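Local coordinates for gluconate kinase (Lactobacillus acidophilus, PDB 3LL3), which binds ATP and D-xylulose and, as a member of the FGGY carbohydrate kinase family, probably phosphorylates a sugar or sugar acid with ATP, at residues A[42-47]-A[99-104]; A[81-86]-A[135-140]; A[319-324]-A[404-409]. One frame throughout, in Å; residues are numbered along the deposited sequence.

From the N terminus, residues 42-47 come first and are met by 99-104, which closes the loop of contact 1. Residues 81-86 lie within that loop, but 135-140, which closes the loop of contact 2 on them, lies beyond it, so contacts 1 and 2 cross along the chain. They also touch in space. Trp99 packs on His81, Cys103 and Ala104 pack on helix 133-143, and both contacts reach the same xylulose. Together they tie two loop regions, strand 84-86 and that helix around the xylulose site. In contact 3, 404-409 closes a separate, later loop on 319-324. It joins helices 317-325 and 407-417 in the C-terminal domain, beside ATP, its centre about 34 Å from that of contact 1.

Contact 1. Residues A[42-47]-A[99-104]; sequences VGQAEE and WADNCA. With XUL (D-xylulose), chain E.
Gly43 and Ala45 run past Asp101 and Asn102 at a steep angle, the two backbone directions being 113° apart, and Ala45 CA comes within 4.4 Å of Asp101 CA. Gly43 O accepts from Asn102 N at 2.9 Å. The Asn102 amide lies against Gly43, with Asn102 ND2 3.1 Å from Gly43 CA. A side chain on Gly43 would collide with Asn102 OD1. The Asp101 carboxylate bonds to both segments. Asp101 OD1 takes Ala45 N at 2.8 Å, from well above the carboxylate plane. With CG anti to the backbone N (chi1 -164°), Asp101 OD2 meets Cys103 N at 3.0 Å, nearly along the C-O bond. A water donates to both Asp101 OD1 and Glu46 OE2, and probably eases the repulsion between the two acids. Glu46 OE2 also receives Gln44 NE2 from above its plane, while Glu46 OE1 binds Asn95 and Gln44 OE1 binds Thr40. Ala45 CB rests 4.0 Å from Ala100 CB. That Ala100 methyl in turn sits over the centre of one Trp99 face, and xylulose O4 lies over the other, toward its rim. The Asp101 to Cys103 bond makes an Asx turn shortly before helix 105-114, beside the xylulose pocket.

Contact 2. Residues A[81-86]-A[135-140]; sequences HSLIGL and YKLLWL. With XUL (D-xylulose), chain E.
His81, whose carbonyl meets Lys136, turns the edge of its imidazole to the sugar: xylulose C2 lies in the ring plane, and His81 NE2 donates to xylulose O2 at 2.9 Å. The other ring nitrogen, ND1, is hydrogen-bonded to Gly178 O. Bonds at both nitrogens should hold the ring against flipping. On the main chain, His81 O accepts from Lys136 NZ at 2.9 Å, with the ammonium tilted 31° from the carbonyl plane. The Lys136 chain is extended beyond CG, which carries NZ from the helix to that carbonyl. Its buried NZ also bonds to the carbonyls of Thr98, Ile97 and Met131, so main-chain oxygens meet its polar need. The apolar half of the contact rests on one methyl. Leu83 CG is anti to the backbone N (chi1 180°), and CD2 reaches over the helix surface. Leu83 CD2 lies 3.7 Å from Lys136 CB and as far from Leu137 CD2. Leu140 CD1 is 4.0 Å from Leu83 CD2. Leu83 and Lys136 lie alongside, their side chains running opposite ways, while Leu137 crosses Leu83 at a slant. Trp154 lies against both Leu83 and Leu137. The contact thus packs the chain entering strand 84-86 on helix 133-143, and places next to it His81, a residue of the xylulose pocket of this FGGY kinase.

Contact 3. Residues A[319-324]-A[404-409]; sequences DFLDVA and LKSDFV
Leu321 points from helix 317-325 at the start of helix 407-417, and its two methyls divide the work. Leu321 CD1 meets Ser406, 3.6 Å from Ser406 CB and a little farther from the hydroxyl. CD2 goes to the first turn of the helix. Leu321 CD2 lies near the plane of the Phe408 ring, at the edge, 4.1 Å from Phe408 CD2, so the leucine does not stack on the ring. The two side chains run at a slant to each other. Leu321 CD2 is also 4.0 Å from Val409 CG2, and here the side chains cross at about a right angle. Phe408 CG is anti to the backbone N (chi1 170°), which carries the ring out toward the neighbouring helix. There Ala324, one turn on from Leu321, brings its CB to 4.4 Å from Phe408 CE2. Arg370 and Ile373 of helix 365-388 add to the packing, the first against Phe408 and the second against Ala324. Ser406 is the N-cap of its helix. Ser406 OG accepts from Val409 N at 3.0 Å in a nearly straight bond, which fixes the rotation of the hydroxyl; CB, set by the backbone, faces Leu321. Leu321 also touches Phe303 and the bound ATP, so it lines the nucleotide pocket while packing on the cap. Cutting the leucine back to an alanine here would probably open a gap between the Ser406 cap and the Phe408 edge and leave ATP without one of its apolar contacts. No hydrogen bond joins the two segments. Their cohesion is apolar, through methyls and a ring edge, and the serine hydroxyl, which borders the interface, is engaged in capping its own helix. Such a contact depends on fit of shape rather than on charge.

Contact 1. Residues A[42-47]-A[99-104]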
loop_
_atom_site.group_PDB
_atom_site.type_symbol
_atom_site.label_atom_id
_atom_site.label_comp_id
_atom_site.label_asym_id
_atom_site.label_seq_id
_atom_site.Cartn_x
_atom_site.Cartn_y
_atom_site.Cartn_z
ATOM N N VAL A 42 7.793 -16.074 -22.041
ATOM C CA VAL A 42 7.214 -15.795 -20.729
ATOM C C VAL A 42 6.253 -16.897 -20.310
ATOM O O VAL A 42 5.401 -17.326 -21.096
ATOM C CB VAL A 42 6.459 -14.452 -20.714
ATOM C CG1 VAL A 42 7.360 -13.336 -20.192
ATOM C CG2 VAL A 42 5.922 -14.132 -22.098
ATOM N N GLY A 43 6.398 -17.356 -19.071
ATOM C CA GLY A 43 5.569 -18.429 -18.554
ATOM C C GLY A 43 6.166 -19.805 -18.804
ATOM O O GLY A 43 5.746 -20.799 -18.198
ATOM N N GLN A 44 7.148 -19.872 -19.697
ATOM C CA GLN A 44 7.803 -21.144 -19.961
ATOM C C GLN A 44 8.780 -21.515 -18.849
ATOM O O GLN A 44 9.522 -20.669 -18.341
ATOM C CB GLN A 44 8.504 -21.161 -21.320
ATOM C CG GLN A 44 8.801 -22.588 -21.782
ATOM C CD GLN A 44 9.671 -22.666 -23.023
ATOM O OE1 GLN A 44 10.213 -21.665 -23.487
ATOM N NE2 GLN A 44 9.817 -23.870 -23.557
ATOM N N ALA A 45 8.774 -22.789 -18.478
ATOM C CA ALA A 45 9.615 -23.273 -17.397
ATOM C C ALA A 45 9.859 -24.768 -17.551
ATOM O O ALA A 45 9.129 -25.587 -16.986
ATOM C CB ALA A 45 8.966 -22.962 -16.052
ATOM N N GLU A 46 10.876 -25.114 -18.338
ATOM C CA GLU A 46 11.187 -26.506 -18.653
ATOM C C GLU A 46 12.623 -26.808 -18.262
ATOM O O GLU A 46 13.445 -25.901 -18.121
ATOM C CB GLU A 46 11.024 -26.779 -20.153
ATOM C CG GLU A 46 9.641 -26.491 -20.716
ATOM C CD GLU A 46 9.542 -26.794 -22.209
ATOM O OE1 GLU A 46 10.560 -27.185 -22.818
ATOM O OE2 GLU A 46 8.442 -26.648 -22.772
ATOM N N GLU A 47 12.930 -28.082 -18.077
ATOM C CA GLU A 47 14.324 -28.471 -17.965
ATOM C C GLU A 47 14.567 -29.754 -18.734
ATOM O O GLU A 47 13.635 -30.528 -18.987
ATOM C CB GLU A 47 14.781 -28.564 -16.500
ATOM C CG GLU A 47 13.752 -29.125 -15.542
ATOM C CD GLU A 47 14.026 -28.753 -14.081
ATOM O OE1 GLU A 47 13.698 -29.569 -13.193
ATOM O OE2 GLU A 47 14.563 -27.658 -13.814
ATOM N N TRP A 99 6.492 -27.568 -12.552
ATOM C CA TRP A 99 5.311 -27.024 -11.913
ATOM C C TRP A 99 5.138 -25.547 -12.277
ATOM O O TRP A 99 4.018 -25.073 -12.353
ATOM C CB TRP A 99 5.387 -27.183 -10.393
ATOM C CG TRP A 99 6.410 -26.294 -9.792
ATOM C CD1 TRP A 99 7.734 -26.578 -9.598
ATOM C CD2 TRP A 99 6.214 -24.955 -9.333
ATOM N NE1 TRP A 99 8.367 -25.497 -9.039
ATOM C CE2 TRP A 99 7.457 -24.488 -8.864
ATOM C CE3 TRP A 99 5.103 -24.111 -9.262
ATOM C CZ2 TRP A 99 7.625 -23.206 -8.332
ATOM C CZ3 TRP A 99 5.268 -22.848 -8.738
ATOM C CH2 TRP A 99 6.520 -22.405 -8.275
ATOM N N ALA A 100 6.239 -24.833 -12.518
ATOM C CA ALA A 100 6.185 -23.373 -12.712
ATOM C C ALA A 100 5.785 -22.914 -14.120
ATOM O O ALA A 100 5.610 -21.721 -14.365
ATOM C CB ALA A 100 7.523 -22.714 -12.288
ATOM N N ASP A 101 5.643 -23.857 -15.042
ATOM C CA ASP A 101 5.282 -23.533 -16.418
ATOM C C ASP A 101 3.808 -23.178 -16.460
ATOM O O ASP A 101 2.985 -23.924 -15.953
ATOM C CB ASP A 101 5.541 -24.738 -17.319
ATOM C CG ASP A 101 5.562 -24.372 -18.785
ATOM O OD1 ASP A 101 6.655 -24.401 -19.385
ATOM O OD2 ASP A 101 4.493 -24.037 -19.328
ATOM N N ASN A 102 3.453 -22.050 -17.055
ATOM C CA ASN A 102 2.045 -21.663 -17.010
ATOM C C ASN A 102 1.293 -21.812 -18.341
ATOM O O ASN A 102 0.258 -21.175 -18.565
ATOM C CB ASN A 102 1.880 -20.263 -16.404
ATOM C CG ASN A 102 2.543 -19.189 -17.236
ATOM O OD1 ASN A 102 2.462 -19.194 -18.467
ATOM N ND2 ASN A 102 3.192 -18.241 -16.564
ATOM N N CYS A 103 1.804 -22.678 -19.209
ATOM C CA CYS A 103 1.212 -22.858 -20.533
ATOM C C CYS A 103 -0.286 -23.156 -20.469
ATOM O O CYS A 103 -1.031 -22.766 -21.370
ATOM C CB CYS A 103 1.950 -23.950 -21.319
ATOM S SG CYS A 103 1.859 -25.642 -20.609
ATOM N N ALA A 104 -0.718 -23.826 -19.398
ATOM C CA ALA A 104 -2.112 -24.261 -19.241
ATOM C C ALA A 104 -3.020 -23.244 -18.556
ATOM O O ALA A 104 -4.150 -23.561 -18.180
ATOM C CB ALA A 104 -2.167 -25.583 -18.476
HETATM C C1 XUL E . 4.091 -28.890 -3.326
HETATM C C2 XUL E . 3.650 -28.038 -4.530
HETATM C C3 XUL E . 4.708 -27.298 -5.395
HETATM C C4 XUL E . 6.171 -27.737 -5.185
HETATM C C5 XUL E . 6.489 -29.132 -5.756
HETATM O O1 XUL E . 3.613 -28.314 -2.133
HETATM O O2 XUL E . 2.471 -27.913 -4.763
HETATM O O3 XUL E . 4.663 -25.923 -5.107
HETATM O O4 XUL E . 6.990 -26.786 -5.826
HETATM O O5 XUL E . 7.863 -29.269 -6.031
HETATM O O HOH W 1 6.623 -24.997 -21.945
#

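Contact 2. Residues A[81-86]-A[135-140]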
loop_
_atom_site.group_PDB
_atom_site.type_symbol
_atom_site.label_atom_id
_atom_site.label_comp_id
_atom_site.label_asym_id
_atom_site.label_seq_id
_atom_site.Cartn_x
_atom_site.Cartn_y
_atom_site.Cartn_z
ATOM N N HIS A 81 4.684 -32.309 -9.826
ATOM C CA HIS A 81 3.883 -31.723 -10.891
ATOM C C HIS A 81 4.596 -31.671 -12.245
ATOM O O HIS A 81 4.065 -31.101 -13.195
ATOM C CB HIS A 81 3.407 -30.308 -10.510
ATOM C CG HIS A 81 2.867 -30.193 -9.114
ATOM N ND1 HIS A 81 1.847 -30.990 -8.634
ATOM C CD2 HIS A 81 3.194 -29.356 -8.100
ATOM C CE1 HIS A 81 1.588 -30.665 -7.379
ATOM N NE2 HIS A 81 2.387 -29.673 -7.032
ATOM N N SER A 82 5.786 -32.250 -12.346
ATOM C CA SER A 82 6.505 -32.213 -13.615
ATOM C C SER A 82 5.883 -33.214 -14.595
ATOM O O SER A 82 5.282 -34.203 -14.191
ATOM C CB SER A 82 7.999 -32.501 -13.439
ATOM O OG SER A 82 8.249 -33.884 -13.195
ATOM N N LEU A 83 6.036 -32.939 -15.883
ATOM C CA LEU A 83 5.407 -33.745 -16.911
ATOM C C LEU A 83 6.361 -33.936 -18.079
ATOM O O LEU A 83 6.921 -32.974 -18.600
ATOM C CB LEU A 83 4.123 -33.071 -17.389
ATOM C CG LEU A 83 3.370 -33.842 -18.475
ATOM C CD1 LEU A 83 3.027 -35.235 -17.953
ATOM C CD2 LEU A 83 2.116 -33.089 -18.903
ATOM N N ILE A 84 6.536 -35.190 -18.474
ATOM C CA ILE A 84 7.434 -35.559 -19.562
ATOM C C ILE A 84 6.758 -36.603 -20.432
ATOM O O ILE A 84 6.212 -37.575 -19.902
ATOM C CB ILE A 84 8.692 -36.252 -19.023
ATOM C CG1 ILE A 84 9.465 -35.339 -18.068
ATOM C CG2 ILE A 84 9.570 -36.761 -20.174
ATOM C CD1 ILE A 84 10.567 -36.063 -17.328
ATOM N N GLY A 85 6.829 -36.430 -21.754
ATOM C CA GLY A 85 6.274 -37.408 -22.682
ATOM C C GLY A 85 7.325 -38.301 -23.344
ATOM O O GLY A 85 8.344 -37.818 -23.839
ATOM N N LEU A 86 7.075 -39.607 -23.349
ATOM C CA LEU A 86 7.923 -40.558 -24.059
ATOM C C LEU A 86 7.185 -41.130 -25.275
ATOM O O LEU A 86 5.995 -41.402 -25.194
ATOM C CB LEU A 86 8.312 -41.716 -23.136
ATOM C CG LEU A 86 9.081 -41.382 -21.851
ATOM C CD1 LEU A 86 9.423 -42.667 -21.138
ATOM C CD2 LEU A 86 10.331 -40.573 -22.162
ATOM N N TYR A 135 -3.848 -30.458 -16.303
ATOM C CA TYR A 135 -4.115 -29.248 -17.093
ATOM C C TYR A 135 -3.109 -29.087 -18.222
ATOM O O TYR A 135 -3.444 -28.614 -19.314
ATOM C CB TYR A 135 -4.113 -28.004 -16.199
ATOM C CG TYR A 135 -5.239 -28.003 -15.208
ATOM C CD1 TYR A 135 -6.551 -27.955 -15.646
ATOM C CD2 TYR A 135 -4.997 -28.056 -13.840
ATOM C CE1 TYR A 135 -7.609 -27.954 -14.759
ATOM C CE2 TYR A 135 -6.047 -28.060 -12.935
ATOM C CZ TYR A 135 -7.359 -28.009 -13.412
ATOM O OH TYR A 135 -8.426 -28.019 -12.553
ATOM N N LYS A 136 -1.879 -29.495 -17.964
ATOM C CA LYS A 136 -0.854 -29.467 -18.997
ATOM C C LYS A 136 -1.166 -30.459 -20.120
ATOM O O LYS A 136 -0.896 -30.174 -21.286
ATOM C CB LYS A 136 0.520 -29.771 -18.397
ATOM C CG LYS A 136 0.997 -28.686 -17.418
ATOM C CD LYS A 136 2.315 -29.066 -16.760
ATOM C CE LYS A 136 2.754 -28.027 -15.723
ATOM N NZ LYS A 136 3.729 -28.661 -14.783
ATOM N N LEU A 137 -1.709 -31.624 -19.760
ATOM C CA LEU A 137 -2.061 -32.658 -20.732
ATOM C C LEU A 137 -3.234 -32.205 -21.601
ATOM O O LEU A 137 -3.228 -32.406 -22.811
ATOM C CB LEU A 137 -2.423 -33.968 -20.029
ATOM C CG LEU A 137 -1.271 -34.738 -19.401
ATOM C CD1 LEU A 137 -1.803 -35.823 -18.467
ATOM C CD2 LEU A 137 -0.386 -35.335 -20.503
ATOM N N LEU A 138 -4.228 -31.587 -20.964
ATOM C CA LEU A 138 -5.351 -31.001 -21.665
ATOM C C LEU A 138 -4.884 -29.928 -22.651
ATOM O O LEU A 138 -5.371 -29.868 -23.790
ATOM C CB LEU A 138 -6.333 -30.404 -20.667
ATOM C CG LEU A 138 -7.144 -31.413 -19.861
ATOM C CD1 LEU A 138 -7.978 -30.693 -18.831
ATOM C CD2 LEU A 138 -8.036 -32.220 -20.798
ATOM N N TRP A 139 -3.948 -29.085 -22.216
ATOM C CA TRP A 139 -3.384 -28.065 -23.097
ATOM C C TRP A 139 -2.632 -28.707 -24.263
ATOM O O TRP A 139 -2.803 -28.312 -25.417
ATOM C CB TRP A 139 -2.436 -27.143 -22.339
ATOM C CG TRP A 139 -1.932 -26.005 -23.191
ATOM C CD1 TRP A 139 -2.587 -24.835 -23.473
ATOM C CD2 TRP A 139 -0.669 -25.926 -23.863
ATOM N NE1 TRP A 139 -1.806 -24.038 -24.281
ATOM C CE2 TRP A 139 -0.623 -24.682 -24.530
ATOM C CE3 TRP A 139 0.434 -26.776 -23.952
ATOM C CZ2 TRP A 139 0.476 -24.279 -25.285
ATOM C CZ3 TRP A 139 1.526 -26.376 -24.710
ATOM C CH2 TRP A 139 1.538 -25.138 -25.365
ATOM N N LEU A 140 -1.792 -29.691 -23.960
ATOM C CA LEU A 140 -1.031 -30.382 -25.004
ATOM C C LEU A 140 -1.948 -31.042 -26.038
ATOM O O LEU A 140 -1.705 -30.966 -27.244
ATOM C CB LEU A 140 -0.103 -31.428 -24.395
ATOM C CG LEU A 140 1.117 -30.888 -23.635
ATOM C CD1 LEU A 140 1.744 -31.960 -22.768
ATOM C CD2 LEU A 140 2.138 -30.330 -24.610
HETATM C C1 XUL E . 4.091 -28.890 -3.326
HETATM C C2 XUL E . 3.650 -28.038 -4.530
HETATM C C3 XUL E . 4.708 -27.298 -5.395
HETATM C C4 XUL E . 6.171 -27.737 -5.185
HETATM C C5 XUL E . 6.489 -29.132 -5.756
HETATM O O1 XUL E . 3.613 -28.314 -2.133
HETATM O O2 XUL E . 2.471 -27.913 -4.763
HETATM O O3 XUL E . 4.663 -25.923 -5.107
HETATM O O4 XUL E . 6.990 -26.786 -5.826
HETATM O O5 XUL E . 7.863 -29.269 -6.031
#

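Contact 3. Residues A[319-324]-A[404-409]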
loop_
_atom_site.group_PDB
_atom_site.type_symbol
_atom_site.label_atom_id
_atom_site.label_comp_id
_atom_site.label_asym_id
_atom_site.label_seq_id
_atom_site.Cartn_x
_atom_site.Cartn_y
_atom_site.Cartn_z
ATOM N N ASP A 319 20.824 -6.287 9.047
ATOM C CA ASP A 319 20.567 -4.847 9.164
ATOM C C ASP A 319 19.054 -4.597 9.090
ATOM O O ASP A 319 18.495 -3.825 9.870
ATOM C CB ASP A 319 21.261 -4.054 8.040
ATOM C CG ASP A 319 22.783 -4.040 8.154
ATOM O OD1 ASP A 319 23.310 -4.235 9.265
ATOM O OD2 ASP A 319 23.456 -3.822 7.119
ATOM N N PHE A 320 18.400 -5.249 8.128
ATOM C CA PHE A 320 16.965 -5.085 7.934
ATOM C C PHE A 320 16.215 -5.514 9.179
ATOM O O PHE A 320 15.357 -4.790 9.675
ATOM C CB PHE A 320 16.516 -5.932 6.739
ATOM C CG PHE A 320 15.092 -5.701 6.313
ATOM C CD1 PHE A 320 14.044 -6.234 7.031
ATOM C CD2 PHE A 320 14.808 -4.986 5.173
ATOM C CE1 PHE A 320 12.735 -6.053 6.631
ATOM C CE2 PHE A 320 13.483 -4.793 4.763
ATOM C CZ PHE A 320 12.454 -5.331 5.498
ATOM N N LEU A 321 16.529 -6.711 9.674
ATOM C CA LEU A 321 15.904 -7.227 10.877
ATOM C C LEU A 321 16.123 -6.275 12.049
ATOM O O LEU A 321 15.207 -6.003 12.821
ATOM C CB LEU A 321 16.490 -8.598 11.210
ATOM C CG LEU A 321 16.161 -9.667 10.173
ATOM C CD1 LEU A 321 16.887 -10.956 10.507
ATOM C CD2 LEU A 321 14.654 -9.884 10.115
ATOM N N ASP A 322 17.346 -5.778 12.183
ATOM C CA ASP A 322 17.661 -4.839 13.261
ATOM C C ASP A 322 16.734 -3.623 13.184
ATOM O O ASP A 322 16.131 -3.219 14.182
ATOM C CB ASP A 322 19.131 -4.397 13.210
ATOM C CG ASP A 322 20.094 -5.491 13.652
ATOM O OD1 ASP A 322 19.659 -6.446 14.345
ATOM O OD2 ASP A 322 21.294 -5.387 13.303
ATOM N N VAL A 323 16.598 -3.049 11.994
ATOM C CA VAL A 323 15.744 -1.862 11.854
ATOM C C VAL A 323 14.281 -2.182 12.131
ATOM O O VAL A 323 13.594 -1.443 12.848
ATOM C CB VAL A 323 15.880 -1.235 10.472
ATOM C CG1 VAL A 323 14.943 -0.045 10.345
ATOM C CG2 VAL A 323 17.328 -0.815 10.230
ATOM N N ALA A 324 13.804 -3.290 11.561
ATOM C CA ALA A 324 12.414 -3.711 11.749
ATOM C C ALA A 324 12.075 -3.844 13.229
ATOM O O ALA A 324 10.993 -3.460 13.672
ATOM C CB ALA A 324 12.147 -5.026 11.021
ATOM N N LEU A 404 13.366 -18.075 8.313
ATOM C CA LEU A 404 13.208 -18.301 9.742
ATOM C C LEU A 404 14.546 -18.465 10.458
ATOM O O LEU A 404 14.602 -19.079 11.511
ATOM C CB LEU A 404 12.381 -19.561 9.994
ATOM C CG LEU A 404 11.051 -19.590 9.258
ATOM C CD1 LEU A 404 10.303 -20.880 9.567
ATOM C CD2 LEU A 404 10.205 -18.341 9.566
ATOM N N LYS A 405 15.612 -17.909 9.898
ATOM C CA LYS A 405 16.928 -18.010 10.507
ATOM C C LYS A 405 16.990 -17.313 11.852
ATOM O O LYS A 405 17.519 -17.858 12.797
ATOM C CB LYS A 405 18.014 -17.423 9.604
ATOM C CG LYS A 405 19.424 -17.722 10.120
ATOM C CD LYS A 405 20.469 -16.769 9.553
ATOM C CE LYS A 405 20.634 -16.944 8.060
ATOM N NZ LYS A 405 20.735 -18.396 7.662
ATOM N N SER A 406 16.450 -16.100 11.925
ATOM C CA SER A 406 16.625 -15.258 13.095
ATOM C C SER A 406 15.666 -15.614 14.220
ATOM O O SER A 406 14.542 -16.035 13.980
ATOM C CB SER A 406 16.408 -13.796 12.717
ATOM O OG SER A 406 15.030 -13.591 12.470
ATOM N N ASP A 407 16.117 -15.425 15.455
ATOM C CA ASP A 407 15.235 -15.498 16.611
ATOM C C ASP A 407 14.039 -14.554 16.511
ATOM O O ASP A 407 12.961 -14.846 17.014
ATOM C CB ASP A 407 16.005 -15.145 17.891
ATOM C CG ASP A 407 16.853 -16.278 18.378
ATOM O OD1 ASP A 407 16.793 -17.379 17.780
ATOM O OD2 ASP A 407 17.575 -16.063 19.363
ATOM N N PHE A 408 14.246 -13.385 15.925
ATOM C CA PHE A 408 13.173 -12.414 15.833
ATOM C C PHE A 408 12.006 -12.988 14.983
ATOM O O PHE A 408 10.832 -12.959 15.376
ATOM C CB PHE A 408 13.704 -11.107 15.239
ATOM C CG PHE A 408 12.620 -10.121 14.882
ATOM C CD1 PHE A 408 11.789 -9.605 15.861
ATOM C CD2 PHE A 408 12.436 -9.712 13.570
ATOM C CE1 PHE A 408 10.771 -8.702 15.532
ATOM C CE2 PHE A 408 11.437 -8.801 13.231
ATOM C CZ PHE A 408 10.598 -8.300 14.212
ATOM N N VAL A 409 12.341 -13.525 13.827
ATOM C CA VAL A 409 11.296 -14.082 12.957
ATOM C C VAL A 409 10.682 -15.345 13.565
ATOM O O VAL A 409 9.482 -15.550 13.497
ATOM C CB VAL A 409 11.813 -14.332 11.534
ATOM C CG1 VAL A 409 10.764 -15.083 10.660
ATOM C CG2 VAL A 409 12.182 -12.996 10.891
#